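Chromosomal replication initiator protein DnaA (Aquifex aeolicus, PDB 1L8Q) binds ATP and, in its ATP form, is thought to assemble at the chromosomal origin oriC to start and regulate bacterial DNA replication. Local coordinates at residues 41-46 against 161-166; 37-42 against 134-139. All coordinates share one frame; numbering follows the deposited sequence.

Contact 1: 41-46 against 161-166; sequences FIYGSV and LVEIEL. With ADP (adenosine-5'-diphosphate), chain C.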
ATOM      1  N   PHE A  41     -17.376  -5.775   1.683  1.00 21.77           N
ATOM      2  CA  PHE A  41     -16.424  -4.694   1.925  1.00 21.34           C
ATOM      3  C   PHE A  41     -15.078  -5.316   2.209  1.00 21.82           C
ATOM      4  O   PHE A  41     -14.869  -5.874   3.287  1.00 22.38           O
ATOM      5  CB  PHE A  41     -16.873  -3.886   3.137  1.00 21.09           C
ATOM      6  CG  PHE A  41     -16.106  -2.638   3.357  1.00 19.57           C
ATOM      7  CD1 PHE A  41     -14.817  -2.676   3.873  1.00 19.18           C
ATOM      8  CD2 PHE A  41     -16.684  -1.404   3.090  1.00 19.17           C
ATOM      9  CE1 PHE A  41     -14.104  -1.498   4.091  1.00 18.50           C
ATOM     10  CE2 PHE A  41     -15.988  -0.218   3.322  1.00 18.13           C
ATOM     11  CZ  PHE A  41     -14.701  -0.265   3.824  1.00 18.54           C
ATOM     12  N   ILE A  42     -14.169  -5.243   1.240  1.00 21.68           N
ATOM     13  CA  ILE A  42     -12.842  -5.806   1.400  1.00 21.68           C
ATOM     14  C   ILE A  42     -11.837  -4.755   1.853  1.00 21.59           C
ATOM     15  O   ILE A  42     -11.793  -3.671   1.307  1.00 21.59           O
ATOM     16  CB  ILE A  42     -12.373  -6.388   0.074  1.00 21.94           C
ATOM     17  CG1 ILE A  42     -13.270  -7.540  -0.355  1.00 22.69           C
ATOM     18  CG2 ILE A  42     -10.918  -6.859   0.173  1.00 21.33           C
ATOM     19  CD1 ILE A  42     -13.151  -7.841  -1.851  1.00 24.80           C
ATOM     20  N   TYR A  43     -11.014  -5.081   2.844  1.00 21.72           N
ATOM     21  CA  TYR A  43      -9.989  -4.146   3.294  1.00 21.10           C
ATOM     22  C   TYR A  43      -8.637  -4.810   3.597  1.00 22.09           C
ATOM     23  O   TYR A  43      -8.554  -5.968   4.023  1.00 21.27           O
ATOM     24  CB  TYR A  43     -10.465  -3.330   4.484  1.00 20.25           C
ATOM     25  CG  TYR A  43     -10.641  -4.129   5.731  1.00 18.34           C
ATOM     26  CD1 TYR A  43      -9.675  -4.112   6.737  1.00 17.75           C
ATOM     27  CD2 TYR A  43     -11.759  -4.904   5.910  1.00 18.00           C
ATOM     28  CE1 TYR A  43      -9.831  -4.843   7.880  1.00 16.82           C
ATOM     29  CE2 TYR A  43     -11.941  -5.633   7.050  1.00 18.47           C
ATOM     30  CZ  TYR A  43     -10.971  -5.599   8.042  1.00 19.21           C
ATOM     31  OH  TYR A  43     -11.159  -6.330   9.193  1.00 20.58           O
ATOM     32  N   GLY A  44      -7.581  -4.048   3.360  1.00 23.01           N
ATOM     33  CA  GLY A  44      -6.236  -4.516   3.567  1.00 24.35           C
ATOM     34  C   GLY A  44      -5.247  -3.471   3.117  1.00 25.56           C
ATOM     35  O   GLY A  44      -5.595  -2.493   2.438  1.00 25.70           O
ATOM     36  N   SER A  45      -3.996  -3.680   3.465  1.00 26.54           N
ATOM     37  CA  SER A  45      -2.973  -2.707   3.144  1.00 27.80           C
ATOM     38  C   SER A  45      -2.620  -2.747   1.659  1.00 28.19           C
ATOM     39  O   SER A  45      -3.035  -3.656   0.933  1.00 28.97           O
ATOM     40  CB  SER A  45      -1.738  -3.000   3.969  1.00 27.61           C
ATOM     41  OG  SER A  45      -1.149  -4.190   3.500  1.00 29.02           O
ATOM     42  N   VAL A  46      -1.828  -1.784   1.220  1.00 28.27           N
ATOM     43  CA  VAL A  46      -1.442  -1.690  -0.181  1.00 29.02           C
ATOM     44  C   VAL A  46      -0.823  -2.961  -0.771  1.00 28.58           C
ATOM     45  O   VAL A  46       0.003  -3.612  -0.148  1.00 28.98           O
ATOM     46  CB  VAL A  46      -0.466  -0.486  -0.424  1.00 29.48           C
ATOM     47  CG1 VAL A  46       0.067  -0.519  -1.818  1.00 30.03           C
ATOM     48  CG2 VAL A  46      -1.200   0.842  -0.215  1.00 31.14           C
ATOM     49  N   LEU A 161     -17.717  -7.977   5.978  1.00 21.80           N
ATOM     50  CA  LEU A 161     -16.422  -7.304   6.003  1.00 22.43           C
ATOM     51  C   LEU A 161     -15.335  -8.343   6.055  1.00 22.61           C
ATOM     52  O   LEU A 161     -15.324  -9.172   6.951  1.00 22.83           O
ATOM     53  CB  LEU A 161     -16.305  -6.445   7.260  1.00 21.96           C
ATOM     54  CG  LEU A 161     -16.932  -5.059   7.244  1.00 22.61           C
ATOM     55  CD1 LEU A 161     -18.175  -5.028   6.406  1.00 21.90           C
ATOM     56  CD2 LEU A 161     -17.185  -4.555   8.681  1.00 21.05           C
ATOM     57  N   VAL A 162     -14.400  -8.293   5.124  1.00 22.98           N
ATOM     58  CA  VAL A 162     -13.315  -9.260   5.136  1.00 24.03           C
ATOM     59  C   VAL A 162     -11.944  -8.626   4.904  1.00 24.71           C
ATOM     60  O   VAL A 162     -11.701  -7.969   3.898  1.00 25.74           O
ATOM     61  CB  VAL A 162     -13.540 -10.389   4.119  1.00 23.73           C
ATOM     62  CG1 VAL A 162     -14.975 -10.857   4.169  1.00 24.44           C
ATOM     63  CG2 VAL A 162     -13.243  -9.916   2.761  1.00 24.76           C
ATOM     64  N   GLU A 163     -11.054  -8.828   5.849  1.00 25.20           N
ATOM     65  CA  GLU A 163      -9.700  -8.330   5.757  1.00 25.98           C
ATOM     66  C   GLU A 163      -8.920  -9.175   4.760  1.00 25.53           C
ATOM     67  O   GLU A 163      -9.112 -10.356   4.683  1.00 26.16           O
ATOM     68  CB  GLU A 163      -9.051  -8.424   7.135  1.00 25.93           C
ATOM     69  CG  GLU A 163      -7.669  -7.838   7.246  1.00 29.50           C
ATOM     70  CD  GLU A 163      -7.226  -7.716   8.695  1.00 35.21           C
ATOM     71  OE1 GLU A 163      -7.856  -8.387   9.560  1.00 38.42           O
ATOM     72  OE2 GLU A 163      -6.267  -6.946   8.979  1.00 34.61           O
ATOM     73  N   ILE A 164      -8.031  -8.569   4.001  1.00 25.71           N
ATOM     74  CA  ILE A 164      -7.246  -9.330   3.044  1.00 25.34           C
ATOM     75  C   ILE A 164      -5.761  -9.102   3.267  1.00 26.10           C
ATOM     76  O   ILE A 164      -5.324  -7.989   3.555  1.00 25.92           O
ATOM     77  CB  ILE A 164      -7.671  -8.966   1.612  1.00 25.35           C
ATOM     78  CG1 ILE A 164      -6.995  -9.854   0.592  1.00 24.45           C
ATOM     79  CG2 ILE A 164      -7.423  -7.500   1.312  1.00 24.48           C
ATOM     80  CD1 ILE A 164      -7.335  -9.472  -0.789  1.00 24.02           C
ATOM     81  N   GLU A 165      -4.987 -10.171   3.188  1.00 26.86           N
ATOM     82  CA  GLU A 165      -3.539 -10.079   3.407  1.00 28.19           C
ATOM     83  C   GLU A 165      -2.775 -10.854   2.352  1.00 27.23           C
ATOM     84  O   GLU A 165      -3.269 -11.835   1.795  1.00 26.67           O
ATOM     85  CB  GLU A 165      -3.138 -10.616   4.806  1.00 28.72           C
ATOM     86  CG  GLU A 165      -3.240  -9.603   5.941  1.00 34.47           C
ATOM     87  CD  GLU A 165      -3.391 -10.244   7.340  1.00 43.16           C
ATOM     88  OE1 GLU A 165      -3.354  -9.491   8.349  1.00 47.60           O
ATOM     89  OE2 GLU A 165      -3.552 -11.490   7.450  1.00 45.71           O
ATOM     90  N   LEU A 166      -1.565 -10.400   2.077  1.00 26.92           N
ATOM     91  CA  LEU A 166      -0.685 -11.106   1.181  1.00 26.48           C
ATOM     92  C   LEU A 166       0.361 -11.824   2.020  1.00 26.07           C
ATOM     93  O   LEU A 166       1.382 -11.252   2.366  1.00 26.14           O
ATOM     94  CB  LEU A 166      -0.015 -10.144   0.233  1.00 26.72           C
ATOM     95  CG  LEU A 166       0.563 -10.832  -1.001  1.00 28.10           C
ATOM     96  CD1 LEU A 166      -0.567 -11.150  -1.950  1.00 30.39           C
ATOM     97  CD2 LEU A 166       1.584  -9.950  -1.677  1.00 28.16           C
TER
HETATM   98  PB  ADP C 400      -4.161  -3.418  -3.834  1.00 22.20           P
HETATM   99  O1B ADP C 400      -5.336  -3.043  -4.751  1.00 19.51           O
HETATM  100  O2B ADP C 400      -4.564  -4.093  -2.556  1.00 21.62           O
HETATM  101  O3B ADP C 400      -3.159  -2.319  -3.669  1.00 20.55           O
HETATM  102  PA  ADP C 400      -3.696  -4.840  -6.130  1.00 22.36           P
HETATM  103  O1A ADP C 400      -5.021  -5.558  -6.308  1.00 23.39           O
HETATM  104  O2A ADP C 400      -3.638  -3.510  -6.861  1.00 20.72           O
HETATM  105  O3A ADP C 400      -3.389  -4.569  -4.592  1.00 20.41           O
HETATM  106  O5' ADP C 400      -2.503  -5.802  -6.563  1.00 21.50           O
HETATM  107  C5' ADP C 400      -1.166  -5.335  -6.573  1.00 21.08           C
HETATM  108  C4' ADP C 400      -0.429  -6.220  -7.547  1.00 20.95           C
HETATM  109  O4' ADP C 400      -0.165  -7.506  -6.950  1.00 20.73           O
HETATM  110  C3' ADP C 400      -1.312  -6.489  -8.745  1.00 20.11           C
HETATM  111  O3' ADP C 400      -0.423  -6.622  -9.845  1.00 24.08           O
HETATM  112  C2' ADP C 400      -1.945  -7.822  -8.413  1.00 19.34           C
HETATM  113  O2' ADP C 400      -2.393  -8.590  -9.517  1.00 14.03           O
HETATM  114  C1' ADP C 400      -0.854  -8.536  -7.663  1.00 20.09           C
HETATM  115  N9  ADP C 400      -1.508  -9.462  -6.730  1.00 23.14           N
HETATM  116  C8  ADP C 400      -2.090  -9.139  -5.552  1.00 23.98           C
HETATM  117  N7  ADP C 400      -2.601 -10.259  -4.956  1.00 25.13           N
HETATM  118  C5  ADP C 400      -2.362 -11.295  -5.768  1.00 24.21           C
HETATM  119  C6  ADP C 400      -2.632 -12.740  -5.748  1.00 23.56           C
HETATM  120  N6  ADP C 400      -3.279 -13.316  -4.722  1.00 23.63           N
HETATM  121  N1  ADP C 400      -2.214 -13.472  -6.787  1.00 25.50           N
HETATM  122  C2  ADP C 400      -1.555 -12.924  -7.828  1.00 24.49           C
HETATM  123  N3  ADP C 400      -1.275 -11.610  -7.901  1.00 24.82           N
HETATM  124  C4  ADP C 400      -1.646 -10.771  -6.929  1.00 24.18           C
HETATM  125  O   HOH W   1      -3.999  -6.297   5.233  1.00 22.69           O
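The ring of Y43 lies over the backbone of E163, its bridge partner on the adjoining parallel strand, the two strands running 19° apart. CA of E163 sits 3.8 Å from the Y43 ring centroid, over one face but offset toward the rim, in a CH-pi contact. CG of Y43 stands between its backbone N and carbonyl carbon (chi1 68°), which swings the ring across to the second strand instead of away from it. CB of E163 comes 3.5 Å from CZ of Y43, and the extended glutamate side chain passes obliquely, its carboxylate plane 20° from that of the ring. This is the solvent-facing side of the contact. With an alanine at Y43, the backbone at E163 is likely to lose its cover and the glutamate's methylenes the ring face they lie against. On the buried side the contacts between side chains are apolar: CG1 of I42 reaches CG2 of V162 at 3.9 Å, while CG2 of I42 meets CG2 of I164 at 3.7 Å. Parallel-strand hydrogen bonds tie the backbones, V162 N to F41 O at 3.1 Å, Y43 N to V162 O at 3.2 Å, and I164 N to Y43 O. Beyond G44 the contact loosens: the chains diverge and a water bridges them, donating to I164 O and accepting from S45 N. Helix 50-63 covers the I42 and I164 side with K50, and L53 and L54 add to the cover of I42; helix 20-31 brings V26 against I42 and packs L21 and A22 on V162. On the other side H141 meets the Y43 ring edge-to-face and F156 of helix 150-157 meets that of F41, with strand 133-138 next to 40-43 in the sheet.

Contact 2: 37-42 against 134-139; sequences YNPIFI and IILASD
L136 lies across F41 and P39, its side chain at about a right angle to that of F41. From its root outward, CB of L136 touches CD2 of the F41 ring at 3.8 Å. CG stands anti to the carbonyl carbon (chi1 -66°) and turns the chain back along strand 40-42, where CD2 of L136 rests 3.7 Å from CB of P39 and also borders I40 O. The side chain meets F120 of helix 114-129 and L104 of strand 101-105 as well. With CG anti to the backbone N (chi1 -171°), the ring of F41 leans forward off the sheet until CZ comes within van der Waals range of CB of S138. On the opposite face CG2 of I40 and CG2 of I135 lie side by side, 4.1 Å apart. The strands are parallel and bonded alternately, I40 N to I134 O, L136 N to I40 O at 2.8 Å, I42 N to L136 O and S138 N to I42 O. Before the cis peptide bond to P39 the pairing passes to a side chain: OD1 of N38 accepts from I134 N at 2.8 Å, the donor lying in the carbonyl plane on a lone pair, while ND2 of N38 bonds to K132 O. The amide is thereby held at both ends. Strand 133-138 thus lies between the strand leading into the P-loop and strand 101-105, which ends at the ATP-binding D105: the 5-1-4-3-2 order of AAA+ ATPases, with the inserted strand of the wider ASCE class of P-loop NTPases.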
ATOM      1  N   TYR A  37     -24.539 -11.877  -0.083  1.00 27.47           N
ATOM      2  CA  TYR A  37     -23.808 -10.868   0.637  1.00 26.30           C
ATOM      3  C   TYR A  37     -23.953  -9.552  -0.058  1.00 25.86           C
ATOM      4  O   TYR A  37     -23.633  -9.438  -1.228  1.00 26.26           O
ATOM      5  CB  TYR A  37     -22.329 -11.217   0.658  1.00 26.24           C
ATOM      6  CG  TYR A  37     -22.012 -12.580   1.194  1.00 25.07           C
ATOM      7  CD1 TYR A  37     -22.469 -12.988   2.453  1.00 23.78           C
ATOM      8  CD2 TYR A  37     -21.226 -13.457   0.466  1.00 23.76           C
ATOM      9  CE1 TYR A  37     -22.165 -14.252   2.956  1.00 21.01           C
ATOM     10  CE2 TYR A  37     -20.909 -14.719   0.968  1.00 23.00           C
ATOM     11  CZ  TYR A  37     -21.390 -15.105   2.205  1.00 20.84           C
ATOM     12  OH  TYR A  37     -21.073 -16.335   2.681  1.00 21.00           O
ATOM     13  N   ASN A  38     -24.403  -8.543   0.662  1.00 25.24           N
ATOM     14  CA  ASN A  38     -24.528  -7.224   0.090  1.00 24.81           C
ATOM     15  C   ASN A  38     -24.623  -6.231   1.210  1.00 24.00           C
ATOM     16  O   ASN A  38     -25.555  -6.263   1.976  1.00 24.80           O
ATOM     17  CB  ASN A  38     -25.776  -7.134  -0.806  1.00 24.79           C
ATOM     18  CG  ASN A  38     -25.546  -6.257  -2.060  1.00 26.17           C
ATOM     19  OD1 ASN A  38     -24.401  -5.932  -2.424  1.00 26.15           O
ATOM     20  ND2 ASN A  38     -26.636  -5.885  -2.719  1.00 26.62           N
ATOM     21  N   PRO A  39     -23.629  -5.372   1.334  1.00 23.10           N
ATOM     22  CA  PRO A  39     -22.490  -5.367   0.435  1.00 22.34           C
ATOM     23  C   PRO A  39     -21.355  -6.240   0.931  1.00 22.04           C
ATOM     24  O   PRO A  39     -21.393  -6.769   2.048  1.00 21.76           O
ATOM     25  CB  PRO A  39     -22.013  -3.923   0.501  1.00 21.99           C
ATOM     26  CG  PRO A  39     -22.541  -3.391   1.796  1.00 23.30           C
ATOM     27  CD  PRO A  39     -23.520  -4.348   2.378  1.00 22.79           C
ATOM     28  N   ILE A  40     -20.343  -6.376   0.078  1.00 21.80           N
ATOM     29  CA  ILE A  40     -19.083  -6.982   0.438  1.00 21.57           C
ATOM     30  C   ILE A  40     -18.102  -5.830   0.569  1.00 21.80           C
ATOM     31  O   ILE A  40     -18.001  -5.008  -0.331  1.00 21.85           O
ATOM     32  CB  ILE A  40     -18.598  -7.896  -0.671  1.00 21.38           C
ATOM     33  CG1 ILE A  40     -19.488  -9.114  -0.790  1.00 21.04           C
ATOM     34  CG2 ILE A  40     -17.156  -8.332  -0.425  1.00 20.13           C
ATOM     35  CD1 ILE A  40     -19.104  -9.985  -1.924  1.00 19.77           C
ATOM     36  N   PHE A  41     -17.376  -5.775   1.683  1.00 21.77           N
ATOM     37  CA  PHE A  41     -16.424  -4.694   1.925  1.00 21.34           C
ATOM     38  C   PHE A  41     -15.078  -5.316   2.209  1.00 21.82           C
ATOM     39  O   PHE A  41     -14.869  -5.874   3.287  1.00 22.38           O
ATOM     40  CB  PHE A  41     -16.873  -3.886   3.137  1.00 21.09           C
ATOM     41  CG  PHE A  41     -16.106  -2.638   3.357  1.00 19.57           C
ATOM     42  CD1 PHE A  41     -14.817  -2.676   3.873  1.00 19.18           C
ATOM     43  CD2 PHE A  41     -16.684  -1.404   3.090  1.00 19.17           C
ATOM     44  CE1 PHE A  41     -14.104  -1.498   4.091  1.00 18.50           C
ATOM     45  CE2 PHE A  41     -15.988  -0.218   3.322  1.00 18.13           C
ATOM     46  CZ  PHE A  41     -14.701  -0.265   3.824  1.00 18.54           C
ATOM     47  N   ILE A  42     -14.169  -5.243   1.240  1.00 21.68           N
ATOM     48  CA  ILE A  42     -12.842  -5.806   1.400  1.00 21.68           C
ATOM     49  C   ILE A  42     -11.837  -4.755   1.853  1.00 21.59           C
ATOM     50  O   ILE A  42     -11.793  -3.671   1.307  1.00 21.59           O
ATOM     51  CB  ILE A  42     -12.373  -6.388   0.074  1.00 21.94           C
ATOM     52  CG1 ILE A  42     -13.270  -7.540  -0.355  1.00 22.69           C
ATOM     53  CG2 ILE A  42     -10.918  -6.859   0.173  1.00 21.33           C
ATOM     54  CD1 ILE A  42     -13.151  -7.841  -1.851  1.00 24.80           C
ATOM     55  N   ILE A 134     -23.021  -5.074  -4.647  1.00 21.03           N
ATOM     56  CA  ILE A 134     -22.102  -3.997  -4.392  1.00 20.50           C
ATOM     57  C   ILE A 134     -20.861  -4.591  -3.774  1.00 21.03           C
ATOM     58  O   ILE A 134     -20.950  -5.386  -2.841  1.00 21.00           O
ATOM     59  CB  ILE A 134     -22.714  -3.012  -3.418  1.00 20.45           C
ATOM     60  CG1 ILE A 134     -24.013  -2.428  -3.987  1.00 20.09           C
ATOM     61  CG2 ILE A 134     -21.721  -1.913  -3.090  1.00 19.53           C
ATOM     62  CD1 ILE A 134     -24.923  -1.843  -2.920  1.00 19.77           C
ATOM     63  N   ILE A 135     -19.697  -4.246  -4.314  1.00 20.96           N
ATOM     64  CA  ILE A 135     -18.458  -4.655  -3.703  1.00 20.75           C
ATOM     65  C   ILE A 135     -17.597  -3.424  -3.493  1.00 21.31           C
ATOM     66  O   ILE A 135     -17.322  -2.682  -4.433  1.00 21.14           O
ATOM     67  CB  ILE A 135     -17.737  -5.680  -4.556  1.00 20.87           C
ATOM     68  CG1 ILE A 135     -18.653  -6.841  -4.858  1.00 21.00           C
ATOM     69  CG2 ILE A 135     -16.490  -6.206  -3.840  1.00 20.87           C
ATOM     70  CD1 ILE A 135     -17.998  -7.906  -5.668  1.00 21.59           C
ATOM     71  N   LEU A 136     -17.211  -3.187  -2.241  1.00 21.77           N
ATOM     72  CA  LEU A 136     -16.373  -2.055  -1.903  1.00 22.30           C
ATOM     73  C   LEU A 136     -15.028  -2.572  -1.504  1.00 22.37           C
ATOM     74  O   LEU A 136     -14.904  -3.717  -1.080  1.00 23.08           O
ATOM     75  CB  LEU A 136     -16.948  -1.283  -0.716  1.00 22.29           C
ATOM     76  CG  LEU A 136     -18.276  -0.564  -0.866  1.00 22.82           C
ATOM     77  CD1 LEU A 136     -18.492  -0.110  -2.283  1.00 22.22           C
ATOM     78  CD2 LEU A 136     -19.343  -1.490  -0.451  1.00 24.87           C
ATOM     79  N   ALA A 137     -14.014  -1.727  -1.625  1.00 21.70           N
ATOM     80  CA  ALA A 137     -12.689  -2.064  -1.135  1.00 20.94           C
ATOM     81  C   ALA A 137     -12.102  -0.820  -0.496  1.00 21.14           C
ATOM     82  O   ALA A 137     -12.405   0.317  -0.911  1.00 20.60           O
ATOM     83  CB  ALA A 137     -11.823  -2.538  -2.228  1.00 20.62           C
ATOM     84  N   SER A 138     -11.291  -1.028   0.536  1.00 20.96           N
ATOM     85  CA  SER A 138     -10.731   0.072   1.289  1.00 21.31           C
ATOM     86  C   SER A 138      -9.420  -0.353   1.879  1.00 21.59           C
ATOM     87  O   SER A 138      -9.128  -1.539   1.940  1.00 22.32           O
ATOM     88  CB  SER A 138     -11.669   0.499   2.400  1.00 21.01           C
ATOM     89  OG  SER A 138     -10.972   1.318   3.334  1.00 22.44           O
ATOM     90  N   ASP A 139      -8.621   0.607   2.313  1.00 21.44           N
ATOM     91  CA  ASP A 139      -7.353   0.267   2.910  1.00 21.79           C
ATOM     92  C   ASP A 139      -7.539   0.148   4.403  1.00 22.07           C
ATOM     93  O   ASP A 139      -6.600  -0.118   5.129  1.00 22.76           O
ATOM     94  CB  ASP A 139      -6.264   1.313   2.576  1.00 21.19           C
ATOM     95  CG  ASP A 139      -6.523   2.651   3.233  1.00 21.75           C
ATOM     96  OD1 ASP A 139      -7.684   2.923   3.589  1.00 20.87           O
ATOM     97  OD2 ASP A 139      -5.635   3.500   3.440  1.00 23.94           O
TER

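Overall arrangement
Contacts 1 and 2 are the two flanks of one strand, 40-43, whose F41 and I42 serve both; their centres lie 10 Å apart. G44 N and S138 O, 3.3 Å apart, probably form a hydrogen bond joining contact 1 to contact 2. The C-terminal ends of the strands point to the nucleotide. Segment 41-46 already carries the start of the P-loop, whose G47, T48 and T51 give backbone amides to ADP, and CD1 of L166 approaches N7 of the adenine at 3.7 Å. Contact 2 stands further back: the nearest atoms of the A137 side chain and of ADP, and likewise of the magnesium ion, are about 7 Å apart.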